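Local coordinates for protein putative oxidoreductase (PDB 3EOF) that binds flavin mononucleotide between the two subunits of a dimer and is probably an oxidoreductase of the nitroreductase family, at residues L43-V48 / C78-R83; I128-T133 / T155-G160; D170-E175 / R193-K198. All coordinates share one frame; numbering follows the deposited sequence.

Interaction 1: residues L43-V48 / C78-R83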
loop_
_atom_site.group_PDB
_atom_site.type_symbol
_atom_site.label_atom_id
_atom_site.label_comp_id
_atom_site.label_asym_id
_atom_site.label_seq_id
_atom_site.Cartn_x
_atom_site.Cartn_y
_atom_site.Cartn_z
ATOM N N LEU A 43 10.920 3.397 4.440
ATOM C CA LEU A 43 11.198 3.963 3.115
ATOM C C LEU A 43 10.182 4.979 2.583
ATOM O O LEU A 43 9.695 4.891 1.419
ATOM C CB LEU A 43 11.342 2.791 2.142
ATOM C CG LEU A 43 12.376 1.729 2.496
ATOM C CD1 LEU A 43 12.176 0.464 1.624
ATOM C CD2 LEU A 43 13.757 2.288 2.391
ATOM N N TYR A 44 9.925 5.985 3.413
ATOM C CA TYR A 44 8.920 6.979 3.131
ATOM C C TYR A 44 9.210 8.274 3.838
ATOM O O TYR A 44 9.976 8.334 4.810
ATOM C CB TYR A 44 7.539 6.478 3.623
ATOM C CG TYR A 44 7.551 5.874 5.023
ATOM C CD1 TYR A 44 7.477 6.677 6.144
ATOM C CD2 TYR A 44 7.685 4.507 5.227
ATOM C CE1 TYR A 44 7.508 6.138 7.422
ATOM C CE2 TYR A 44 7.738 3.964 6.525
ATOM C CZ TYR A 44 7.623 4.798 7.603
ATOM O OH TYR A 44 7.631 4.311 8.889
ATOM N N SER A 45 8.588 9.319 3.318
ATOM C CA SER A 45 8.564 10.620 3.928
ATOM C C SER A 45 7.138 11.067 3.730
ATOM O O SER A 45 6.466 10.614 2.825
ATOM C CB SER A 45 9.515 11.594 3.247
ATOM O OG SER A 45 10.837 11.312 3.647
ATOM N N VAL A 46 6.701 11.953 4.602
ATOM C CA VAL A 46 5.378 12.533 4.571
ATOM C C VAL A 46 5.540 14.044 4.531
ATOM O O VAL A 46 6.087 14.670 5.482
ATOM C CB VAL A 46 4.554 12.154 5.844
ATOM C CG1 VAL A 46 3.081 12.704 5.716
ATOM C CG2 VAL A 46 4.584 10.625 6.111
ATOM N N VAL A 47 5.083 14.658 3.440
ATOM C CA VAL A 47 5.038 16.086 3.375
ATOM C C VAL A 47 3.672 16.521 3.912
ATOM O O VAL A 47 2.614 16.089 3.420
ATOM C CB VAL A 47 5.264 16.642 1.960
ATOM C CG1 VAL A 47 5.248 18.122 2.024
ATOM C CG2 VAL A 47 6.585 16.151 1.416
ATOM N N VAL A 48 3.714 17.364 4.942
ATOM C CA VAL A 48 2.535 17.939 5.603
ATOM C C VAL A 48 2.329 19.357 5.054
ATOM O O VAL A 48 3.186 20.208 5.210
ATOM C CB VAL A 48 2.708 17.999 7.138
ATOM C CG1 VAL A 48 1.487 18.682 7.813
ATOM C CG2 VAL A 48 2.970 16.560 7.711
ATOM N N CYS A 78 5.198 9.964 0.444
ATOM C CA CYS A 78 6.227 9.715 -0.546
ATOM C C CYS A 78 7.110 8.498 -0.274
ATOM O O CYS A 78 7.569 8.289 0.870
ATOM C CB CYS A 78 7.154 10.930 -0.609
ATOM S SG CYS A 78 6.284 12.444 -0.895
ATOM N N ALA A 79 7.315 7.712 -1.332
ATOM C CA ALA A 79 8.285 6.623 -1.357
ATOM C C ALA A 79 9.613 7.372 -1.202
ATOM O O ALA A 79 9.821 8.356 -1.859
ATOM C CB ALA A 79 8.219 5.889 -2.697
ATOM N N ASP A 80 10.492 6.931 -0.319
ATOM C CA ASP A 80 11.741 7.663 -0.078
ATOM C C ASP A 80 12.870 6.693 0.213
ATOM O O ASP A 80 12.918 6.061 1.277
ATOM C CB ASP A 80 11.529 8.630 1.089
ATOM C CG ASP A 80 12.718 9.538 1.386
ATOM O OD1 ASP A 80 13.853 9.144 1.138
ATOM O OD2 ASP A 80 12.494 10.649 1.936
ATOM N N PHE A 81 13.732 6.533 -0.781
ATOM C CA PHE A 81 14.999 5.802 -0.620
ATOM C C PHE A 81 16.160 6.789 -0.448
ATOM O O PHE A 81 17.278 6.385 -0.115
ATOM C CB PHE A 81 15.279 4.819 -1.780
ATOM C CG PHE A 81 15.214 3.394 -1.361
ATOM C CD1 PHE A 81 16.208 2.888 -0.535
ATOM C CD2 PHE A 81 14.231 2.555 -1.805
ATOM C CE1 PHE A 81 16.200 1.558 -0.136
ATOM C CE2 PHE A 81 14.224 1.231 -1.432
ATOM C CZ PHE A 81 15.202 0.735 -0.580
ATOM N N ARG A 82 15.865 8.082 -0.601
ATOM C CA ARG A 82 16.866 9.119 -0.502
ATOM C C ARG A 82 17.463 9.206 0.885
ATOM O O ARG A 82 18.694 9.285 1.039
ATOM C CB ARG A 82 16.277 10.477 -0.847
ATOM C CG ARG A 82 17.332 11.587 -0.792
ATOM C CD ARG A 82 16.782 12.846 -1.333
ATOM N NE ARG A 82 17.832 13.832 -1.514
ATOM C CZ ARG A 82 18.539 13.982 -2.627
ATOM N NH1 ARG A 82 18.344 13.199 -3.682
ATOM N NH2 ARG A 82 19.474 14.909 -2.669
ATOM N N ARG A 83 16.605 9.278 1.895
ATOM C CA ARG A 83 17.109 9.333 3.261
ATOM C C ARG A 83 18.032 8.141 3.548
ATOM O O ARG A 83 19.151 8.312 4.066
ATOM C CB ARG A 83 15.968 9.437 4.261
ATOM C CG ARG A 83 16.427 9.499 5.723
ATOM C CD ARG A 83 15.249 9.728 6.630
ATOM N NE ARG A 83 14.286 8.708 6.369
ATOM C CZ ARG A 83 13.072 8.844 5.829
ATOM N NH1 ARG A 83 12.488 9.993 5.589
ATOM N NH2 ARG A 83 12.387 7.742 5.632
#
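Ser45 and Cys78 form an antiparallel hydrogen-bonded pair, Ser45 N giving to Cys78 O and Cys78 N to Ser45 O, both at 2.8 Å. The pairing runs on to the end of strand 73-80, where Asp80 N gives to Leu43 O at 2.8 Å.

The side chain of Asp80 shows how one residue can serve both strand and helix. Its CB rests against the peptide of the neighbouring strand, 3.6 Å from Tyr44 C. Beyond it, CG is held anti to the backbone N (chi1 -176°), which carries the carboxylate across to Ser45. Of the two oxygens, OD2 accepts from Ser45 OG in a contact so short that its exact length is doubtful. The other, OD1, faces onward along its own chain and takes Arg83 N on its syn side at 2.9 Å, with a nearly straight N-H, capping the start of helix 82-89.

Arg83 reaches across to strand 44-49. A bend at chi3 lays its guanidinium edge-on to the backbone, and NH2 gives to Tyr44 O at 2.6 Å with that oxygen almost in the guanidinium plane; NH1 adds weak bonds to Tyr44 O and Ser45 OG. Further along, CD2 of Leu43 sits over one face of the Phe81 ring, 3.7 Å from the centroid, in a CH-pi contact, while Phe81 also stacks on Tyr97.

The polar cluster continues into the second subunit, where Tyr183 bonds to Asp80, His179 to Ser45 and Tyr186 to Arg83. The arrangement is thus the antiparallel pair at one margin of the chain's own sheet, leading into a capped helix and continued, along Val46 to Val48, by a parallel strand of the second subunit, as part of the nitroreductase-family dimer.

Interaction 2: residues I128-T133 / T155-G160. With FMN (flavin mononucleotide), chain C.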
loop_
_atom_site.group_PDB
_atom_site.type_symbol
_atom_site.label_atom_id
_atom_site.label_comp_id
_atom_site.label_asym_id
_atom_site.label_seq_id
_atom_site.Cartn_x
_atom_site.Cartn_y
_atom_site.Cartn_z
ATOM N N ILE A 128 -11.016 11.256 6.140
ATOM C CA ILE A 128 -9.937 11.273 5.192
ATOM C C ILE A 128 -10.487 10.950 3.784
ATOM O O ILE A 128 -11.580 10.430 3.613
ATOM C CB ILE A 128 -8.827 10.239 5.584
ATOM C CG1 ILE A 128 -9.328 8.798 5.441
ATOM C CG2 ILE A 128 -8.298 10.472 7.066
ATOM C CD1 ILE A 128 -9.268 8.184 4.039
ATOM N N CYS A 129 -9.670 11.260 2.796
ATOM C CA CYS A 129 -9.942 10.975 1.405
ATOM C C CYS A 129 -8.595 10.844 0.720
ATOM O O CYS A 129 -7.721 11.697 0.879
ATOM C CB CYS A 129 -10.731 12.093 0.745
ATOM S SG CYS A 129 -11.175 11.716 -0.944
ATOM N N TYR A 130 -8.398 9.758 -0.009
ATOM C CA TYR A 130 -7.183 9.586 -0.760
ATOM C C TYR A 130 -7.389 10.303 -2.069
ATOM O O TYR A 130 -8.507 10.348 -2.555
ATOM C CB TYR A 130 -6.948 8.122 -1.061
ATOM C CG TYR A 130 -6.388 7.269 0.096
ATOM C CD1 TYR A 130 -5.027 7.109 0.246
ATOM C CD2 TYR A 130 -7.202 6.589 0.949
ATOM C CE1 TYR A 130 -4.488 6.290 1.235
ATOM C CE2 TYR A 130 -6.664 5.771 1.969
ATOM C CZ TYR A 130 -5.272 5.637 2.076
ATOM O OH TYR A 130 -4.637 4.867 3.044
ATOM N N LEU A 131 -6.322 10.864 -2.622
ATOM C CA LEU A 131 -6.372 11.462 -3.947
ATOM C C LEU A 131 -5.477 10.544 -4.846
ATOM O O LEU A 131 -4.209 10.371 -4.628
ATOM C CB LEU A 131 -5.928 12.927 -3.958
ATOM C CG LEU A 131 -6.433 13.870 -2.852
ATOM C CD1 LEU A 131 -5.605 15.159 -2.864
ATOM C CD2 LEU A 131 -7.955 14.152 -2.934
ATOM N N GLY A 132 -6.165 9.952 -5.836
ATOM C CA GLY A 132 -5.554 9.059 -6.832
ATOM C C GLY A 132 -4.828 9.852 -7.893
ATOM O O GLY A 132 -4.013 9.324 -8.696
ATOM N N THR A 133 -5.094 11.149 -7.874
ATOM C CA THR A 133 -4.467 12.079 -8.801
ATOM C C THR A 133 -2.954 12.226 -8.603
ATOM O O THR A 133 -2.245 12.776 -9.462
ATOM C CB THR A 133 -5.172 13.412 -8.697
ATOM O OG1 THR A 133 -5.388 13.718 -7.303
ATOM C CG2 THR A 133 -6.518 13.302 -9.382
ATOM N N THR A 155 0.799 8.524 -2.674
ATOM C CA THR A 155 -0.582 8.971 -2.549
ATOM C C THR A 155 -0.682 10.203 -1.632
ATOM O O THR A 155 0.265 10.539 -0.935
ATOM C CB THR A 155 -1.544 7.899 -2.099
ATOM O OG1 THR A 155 -2.890 8.385 -2.296
ATOM C CG2 THR A 155 -1.295 7.563 -0.655
ATOM N N THR A 156 -1.843 10.863 -1.693
ATOM C CA THR A 156 -2.129 12.064 -0.946
ATOM C C THR A 156 -3.429 11.866 -0.242
ATOM O O THR A 156 -4.348 11.303 -0.815
ATOM C CB THR A 156 -2.250 13.280 -1.877
ATOM O OG1 THR A 156 -1.049 13.344 -2.655
ATOM C CG2 THR A 156 -2.423 14.584 -1.035
ATOM N N VAL A 157 -3.479 12.297 1.015
ATOM C CA VAL A 157 -4.658 12.191 1.828
ATOM C C VAL A 157 -5.012 13.544 2.391
ATOM O O VAL A 157 -4.192 14.200 3.037
ATOM C CB VAL A 157 -4.410 11.218 2.963
ATOM C CG1 VAL A 157 -5.550 11.170 3.983
ATOM C CG2 VAL A 157 -4.139 9.839 2.389
ATOM N N THR A 158 -6.252 13.951 2.140
ATOM C CA THR A 158 -6.846 15.163 2.722
ATOM C C THR A 158 -7.512 14.683 4.031
ATOM O O THR A 158 -8.172 13.651 4.053
ATOM C CB THR A 158 -7.786 15.815 1.725
ATOM O OG1 THR A 158 -8.842 14.903 1.382
ATOM C CG2 THR A 158 -6.961 16.211 0.428
ATOM N N VAL A 159 -7.248 15.402 5.112
ATOM C CA VAL A 159 -7.674 15.043 6.455
ATOM C C VAL A 159 -8.325 16.255 7.124
ATOM O O VAL A 159 -7.833 17.400 6.995
ATOM C CB VAL A 159 -6.466 14.762 7.444
ATOM C CG1 VAL A 159 -6.907 13.817 8.539
ATOM C CG2 VAL A 159 -5.252 14.270 6.752
ATOM N N GLY A 160 -9.405 15.997 7.866
ATOM C CA GLY A 160 -10.097 17.044 8.588
ATOM C C GLY A 160 -11.162 16.454 9.444
ATOM O O GLY A 160 -11.395 15.260 9.402
HETATM N N1 FMN C . -11.870 9.902 -3.915
HETATM C C2 FMN C . -12.011 11.103 -4.620
HETATM O O2 FMN C . -13.001 11.832 -4.448
HETATM N N3 FMN C . -11.057 11.497 -5.561
HETATM C C4 FMN C . -9.916 10.723 -5.849
HETATM O O4 FMN C . -8.887 11.293 -6.376
HETATM C C4A FMN C . -9.803 9.491 -5.131
HETATM N N5 FMN C . -8.711 8.666 -5.362
HETATM C C5A FMN C . -8.526 7.485 -4.659
HETATM C C6 FMN C . -7.381 6.732 -4.949
HETATM C C7 FMN C . -7.136 5.536 -4.299
HETATM C C7M FMN C . -5.902 4.769 -4.679
HETATM C C8 FMN C . -8.048 5.072 -3.354
HETATM C C8M FMN C . -7.651 3.915 -2.499
HETATM C C9 FMN C . -9.206 5.826 -3.055
HETATM C C9A FMN C . -9.477 7.057 -3.705
HETATM N N10 FMN C . -10.614 7.869 -3.469
HETATM C C10 FMN C . -10.772 9.076 -4.173
HETATM C "C1'" FMN C . -11.736 7.448 -2.522
HETATM C "C2'" FMN C . -12.567 6.364 -3.195
HETATM O "O2'" FMN C . -13.322 6.967 -4.253
HETATM C "C3'" FMN C . -13.407 5.599 -2.191
HETATM O "O3'" FMN C . -12.611 4.831 -1.269
HETATM C "C4'" FMN C . -14.409 4.652 -2.866
HETATM O "O4'" FMN C . -15.420 5.382 -3.533
HETATM C "C5'" FMN C . -15.124 3.843 -1.821
HETATM O "O5'" FMN C . -15.646 4.819 -0.917
HETATM P P FMN C . -15.439 4.688 0.696
HETATM O O1P FMN C . -13.946 4.812 1.066
HETATM O O2P FMN C . -15.939 3.331 1.117
HETATM O O3P FMN C . -16.374 5.756 1.283
#
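Tyr130 and Val157 lie side by side as an antiparallel non-hydrogen-bonded pair, and the valine methyl CG2 covers one face of the ring at 4.0 Å from its centroid. With Tyr130 CG anti to the carbonyl carbon (chi1 -78°), the ring runs alongside Val157 and presents its edge to Thr155, whose OG1 stands in the ring plane 3.6 Å from Tyr130 CD1. The phenol oxygen has its partner in Gln115, on helix 100-123. Ile128 continues this face: CG1 is squeezed between the backbone N and the carbonyl carbon (chi1 68°), leaving CG2 to meet Val159 CG1 at 3.9 Å while CB touches Val157 CG1. Helix 100-123 packs on both Ile128 and Tyr130.

Cys129, Leu131, Thr156 and Thr158 occupy the other face. Here the tip of Leu131 bridges two threonines, CD1 lying 3.7 Å from the CG2 methyls of both Thr156 and Thr158. Their hydroxyls are engaged by Thr134 and Tyr15 respectively, and Met67 of helix 67-70 packs on Leu131 and Thr158.

Between Cys129 and Thr158 the backbones exchange bonds in both directions, with Thr158 N to Cys129 O at 3.0 Å. The strand also lines the cofactor: Cys129 SG lies 3.5 Å from flavin N1, Tyr130 O comes close to flavin C4A, and Gly132 N gives to flavin O4 at 3.1 Å, with a weak bond to N5 besides. An N-H at the flavin N5 and O4 edge, supplied by Gly132 following strand 127-131, marks the FMN site of this nitroreductase-family fold.

Interaction 3: residues D170-E175 / R193-K198. With FMN (flavin mononucleotide), chain C.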
loop_
_atom_site.group_PDB
_atom_site.type_symbol
_atom_site.label_atom_id
_atom_site.label_comp_id
_atom_site.label_asym_id
_atom_site.label_seq_id
_atom_site.Cartn_x
_atom_site.Cartn_y
_atom_site.Cartn_z
ATOM N N ASP A 170 -21.200 0.728 -1.216
ATOM C CA ASP A 170 -21.242 -0.702 -1.163
ATOM C C ASP A 170 -19.869 -1.326 -1.422
ATOM O O ASP A 170 -18.934 -0.667 -1.860
ATOM C CB ASP A 170 -22.230 -1.229 -2.204
ATOM C CG ASP A 170 -21.740 -1.002 -3.639
ATOM O OD1 ASP A 170 -21.584 0.174 -4.045
ATOM O OD2 ASP A 170 -21.499 -2.000 -4.335
ATOM N N ARG A 171 -19.778 -2.602 -1.067
ATOM C CA ARG A 171 -18.673 -3.457 -1.351
ATOM C C ARG A 171 -19.250 -4.764 -1.891
ATOM O O ARG A 171 -20.418 -5.109 -1.635
ATOM C CB ARG A 171 -17.856 -3.714 -0.096
ATOM C CG ARG A 171 -17.052 -2.494 0.347
ATOM C CD ARG A 171 -15.977 -2.151 -0.617
ATOM N NE ARG A 171 -15.119 -1.144 -0.012
ATOM C CZ ARG A 171 -15.318 0.162 -0.037
ATOM N NH1 ARG A 171 -16.332 0.711 -0.690
ATOM N NH2 ARG A 171 -14.462 0.934 0.592
ATOM N N LEU A 172 -18.433 -5.479 -2.660
ATOM C CA LEU A 172 -18.819 -6.760 -3.218
ATOM C C LEU A 172 -18.956 -7.795 -2.124
ATOM O O LEU A 172 -18.367 -7.651 -1.054
ATOM C CB LEU A 172 -17.769 -7.264 -4.225
ATOM C CG LEU A 172 -17.620 -6.464 -5.512
ATOM C CD1 LEU A 172 -16.413 -6.932 -6.313
ATOM C CD2 LEU A 172 -18.879 -6.510 -6.314
ATOM N N PRO A 173 -19.760 -8.842 -2.384
ATOM C CA PRO A 173 -19.839 -9.981 -1.462
ATOM C C PRO A 173 -18.417 -10.525 -1.278
ATOM O O PRO A 173 -17.679 -10.606 -2.231
ATOM C CB PRO A 173 -20.729 -10.974 -2.219
ATOM C CG PRO A 173 -21.496 -10.155 -3.182
ATOM C CD PRO A 173 -20.643 -9.016 -3.552
ATOM N N ILE A 174 -18.033 -10.898 -0.071
ATOM C CA ILE A 174 -16.652 -11.317 0.159
ATOM C C ILE A 174 -16.243 -12.572 -0.600
ATOM O O ILE A 174 -15.059 -12.801 -0.831
ATOM C CB ILE A 174 -16.295 -11.415 1.672
ATOM C CG1 ILE A 174 -17.042 -12.553 2.348
ATOM C CG2 ILE A 174 -16.531 -10.018 2.314
ATOM C CD1 ILE A 174 -16.582 -12.778 3.756
ATOM N N GLU A 175 -17.233 -13.391 -0.952
ATOM C CA GLU A 175 -17.010 -14.553 -1.790
ATOM C C GLU A 175 -16.497 -14.149 -3.183
ATOM O O GLU A 175 -15.972 -14.994 -3.906
ATOM C CB GLU A 175 -18.269 -15.453 -1.880
ATOM C CG GLU A 175 -19.617 -14.713 -1.790
ATOM C CD GLU A 175 -19.927 -14.224 -0.346
ATOM O OE1 GLU A 175 -19.834 -15.010 0.629
ATOM O OE2 GLU A 175 -20.252 -13.048 -0.180
ATOM N N ARG A 193 -23.930 -12.403 -10.387
ATOM C CA ARG A 193 -24.297 -12.601 -9.004
ATOM C C ARG A 193 -23.568 -11.591 -8.107
ATOM O O ARG A 193 -24.153 -10.974 -7.234
ATOM C CB ARG A 193 -23.918 -14.036 -8.636
ATOM C CG ARG A 193 -24.537 -14.561 -7.369
ATOM C CD ARG A 193 -24.190 -16.032 -7.094
ATOM N NE ARG A 193 -22.755 -16.159 -6.851
ATOM C CZ ARG A 193 -21.863 -16.636 -7.715
ATOM N NH1 ARG A 193 -22.248 -17.100 -8.906
ATOM N NH2 ARG A 193 -20.578 -16.674 -7.356
ATOM N N LEU A 194 -22.269 -11.407 -8.319
ATOM C CA LEU A 194 -21.491 -10.489 -7.486
ATOM C C LEU A 194 -21.872 -9.003 -7.610
ATOM O O LEU A 194 -21.959 -8.294 -6.615
ATOM C CB LEU A 194 -20.000 -10.680 -7.772
ATOM C CG LEU A 194 -19.453 -12.025 -7.301
ATOM C CD1 LEU A 194 -18.097 -12.325 -7.939
ATOM C CD2 LEU A 194 -19.451 -12.068 -5.773
ATOM N N TYR A 195 -22.156 -8.577 -8.832
ATOM C CA TYR A 195 -22.466 -7.183 -9.165
ATOM C C TYR A 195 -23.928 -6.782 -9.185
ATOM O O TYR A 195 -24.229 -5.605 -9.324
ATOM C CB TYR A 195 -21.791 -6.843 -10.515
ATOM C CG TYR A 195 -20.289 -6.682 -10.361
ATOM C CD1 TYR A 195 -19.431 -7.756 -10.478
ATOM C CD2 TYR A 195 -19.740 -5.435 -10.034
ATOM C CE1 TYR A 195 -18.068 -7.597 -10.307
ATOM C CE2 TYR A 195 -18.395 -5.269 -9.880
ATOM C CZ TYR A 195 -17.552 -6.344 -10.017
ATOM O OH TYR A 195 -16.200 -6.157 -9.861
ATOM N N ALA A 196 -24.835 -7.740 -9.012
ATOM C CA ALA A 196 -26.273 -7.504 -8.996
ATOM C C ALA A 196 -26.691 -6.389 -8.032
ATOM O O ALA A 196 -27.354 -5.411 -8.398
ATOM C CB ALA A 196 -27.001 -8.809 -8.642
ATOM N N TYR A 197 -26.287 -6.534 -6.788
ATOM C CA TYR A 197 -26.591 -5.543 -5.763
ATOM C C TYR A 197 -26.021 -4.179 -6.115
ATOM O O TYR A 197 -26.709 -3.171 -6.064
ATOM C CB TYR A 197 -26.040 -6.000 -4.406
ATOM C CG TYR A 197 -26.312 -4.993 -3.325
ATOM C CD1 TYR A 197 -27.594 -4.876 -2.771
ATOM C CD2 TYR A 197 -25.322 -4.122 -2.891
ATOM C CE1 TYR A 197 -27.879 -3.914 -1.816
ATOM C CE2 TYR A 197 -25.583 -3.184 -1.914
ATOM C CZ TYR A 197 -26.875 -3.082 -1.381
ATOM O OH TYR A 197 -27.165 -2.153 -0.416
ATOM N N LYS A 198 -24.758 -4.133 -6.486
ATOM C CA LYS A 198 -24.143 -2.857 -6.878
ATOM C C LYS A 198 -24.933 -2.150 -7.974
ATOM O O LYS A 198 -25.172 -0.951 -7.901
ATOM C CB LYS A 198 -22.685 -3.080 -7.321
ATOM C CG LYS A 198 -21.908 -1.812 -7.725
ATOM C CD LYS A 198 -20.490 -2.113 -8.250
ATOM C CE LYS A 198 -19.580 -2.731 -7.140
ATOM N NZ LYS A 198 -19.319 -1.755 -6.024
HETATM N N1 FMN C . -11.870 9.902 -3.915
HETATM C C2 FMN C . -12.011 11.103 -4.620
HETATM O O2 FMN C . -13.001 11.832 -4.448
HETATM N N3 FMN C . -11.057 11.497 -5.561
HETATM C C4 FMN C . -9.916 10.723 -5.849
HETATM O O4 FMN C . -8.887 11.293 -6.376
HETATM C C4A FMN C . -9.803 9.491 -5.131
HETATM N N5 FMN C . -8.711 8.666 -5.362
HETATM C C5A FMN C . -8.526 7.485 -4.659
HETATM C C6 FMN C . -7.381 6.732 -4.949
HETATM C C7 FMN C . -7.136 5.536 -4.299
HETATM C C7M FMN C . -5.902 4.769 -4.679
HETATM C C8 FMN C . -8.048 5.072 -3.354
HETATM C C8M FMN C . -7.651 3.915 -2.499
HETATM C C9 FMN C . -9.206 5.826 -3.055
HETATM C C9A FMN C . -9.477 7.057 -3.705
HETATM N N10 FMN C . -10.614 7.869 -3.469
HETATM C C10 FMN C . -10.772 9.076 -4.173
HETATM C "C1'" FMN C . -11.736 7.448 -2.522
HETATM C "C2'" FMN C . -12.567 6.364 -3.195
HETATM O "O2'" FMN C . -13.322 6.967 -4.253
HETATM C "C3'" FMN C . -13.407 5.599 -2.191
HETATM O "O3'" FMN C . -12.611 4.831 -1.269
HETATM C "C4'" FMN C . -14.409 4.652 -2.866
HETATM O "O4'" FMN C . -15.420 5.382 -3.533
HETATM C "C5'" FMN C . -15.124 3.843 -1.821
HETATM O "O5'" FMN C . -15.646 4.819 -0.917
HETATM P P FMN C . -15.439 4.688 0.696
HETATM O O1P FMN C . -13.946 4.812 1.066
HETATM O O2P FMN C . -15.939 3.331 1.117
HETATM O O3P FMN C . -16.374 5.756 1.283
HETATM O O HOH W 1 -21.004 1.133 -6.183
HETATM O O HOH W 2 -18.328 -15.882 -6.074
#
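Leu172 and Leu194 bring the two backbones together, their CA atoms 6.3 Å apart, as the extended loop 170-173 runs beside helix 188-200 before a 3-10 turn starts at Ile174. Leu172 supplies the apolar centre. Its CD2 lies almost squarely over the face of the Tyr195 ring, 3.9 Å from the centroid, in a CH-pi contact, and CD1 approaches the Tyr195 hydroxyl. The ring is held in turn by stacking on Tyr87 of the second subunit. Next to it, Pro173 settles on the helix: CG touches Leu194 CD2 at 3.8 Å, and CD abuts the carbonyl of the same leucine.

At the other end the contact becomes ionic. Asp170 CG sits between the backbone N and the carbonyl carbon (chi1 68°), which swings the carboxylate toward the helix, while CB touches the edge of the Tyr197 ring. Lys198 leaves the helix extended, then bends at chi3 and chi4 to curl back, and its NZ gives to Asp170 OD2 on the syn side at 2.8 Å, somewhat out of the carboxylate plane.

Arg171 serves the cofactor instead. Its NH1 folds back to Asp170 O at 3.2 Å, and NH2 gives to the phosphate oxygen O2P of FMN at 2.9 Å; Phe33 O and Ala35 O of the second subunit take further guanidinium hydrogens. The chemistry implies that the salt bridge ties the loop to the helix at Asp170, and that the Asp170 carbonyl probably helps orient Arg171, which probably offsets the phosphate charge.

How the interactions relate
From the N terminus, the three contacts follow in series, none nested or crossing. Interaction 1 closes an excursion of 29 residues, helices among them, between strand 44-49 and its neighbour 73-80. Interaction 2 closes a shorter excursion, containing helix 138-145, by joining 127-131 to 151-160; since 73-80 and 151-160 are themselves neighbours, the two contacts secure opposite margins of the chain's own sheet. Interaction 3 lies beyond the sheet and fixes the loop 170-175 to helix 188-200. Without touching, interactions 2 and 3 share one FMN, interaction 2 at the flavin and interaction 3 at the phosphate. Interactions 1 and 3 lie far apart within a chain, yet Leu172 packs on Arg83 of the second subunit, joining them across the dimer.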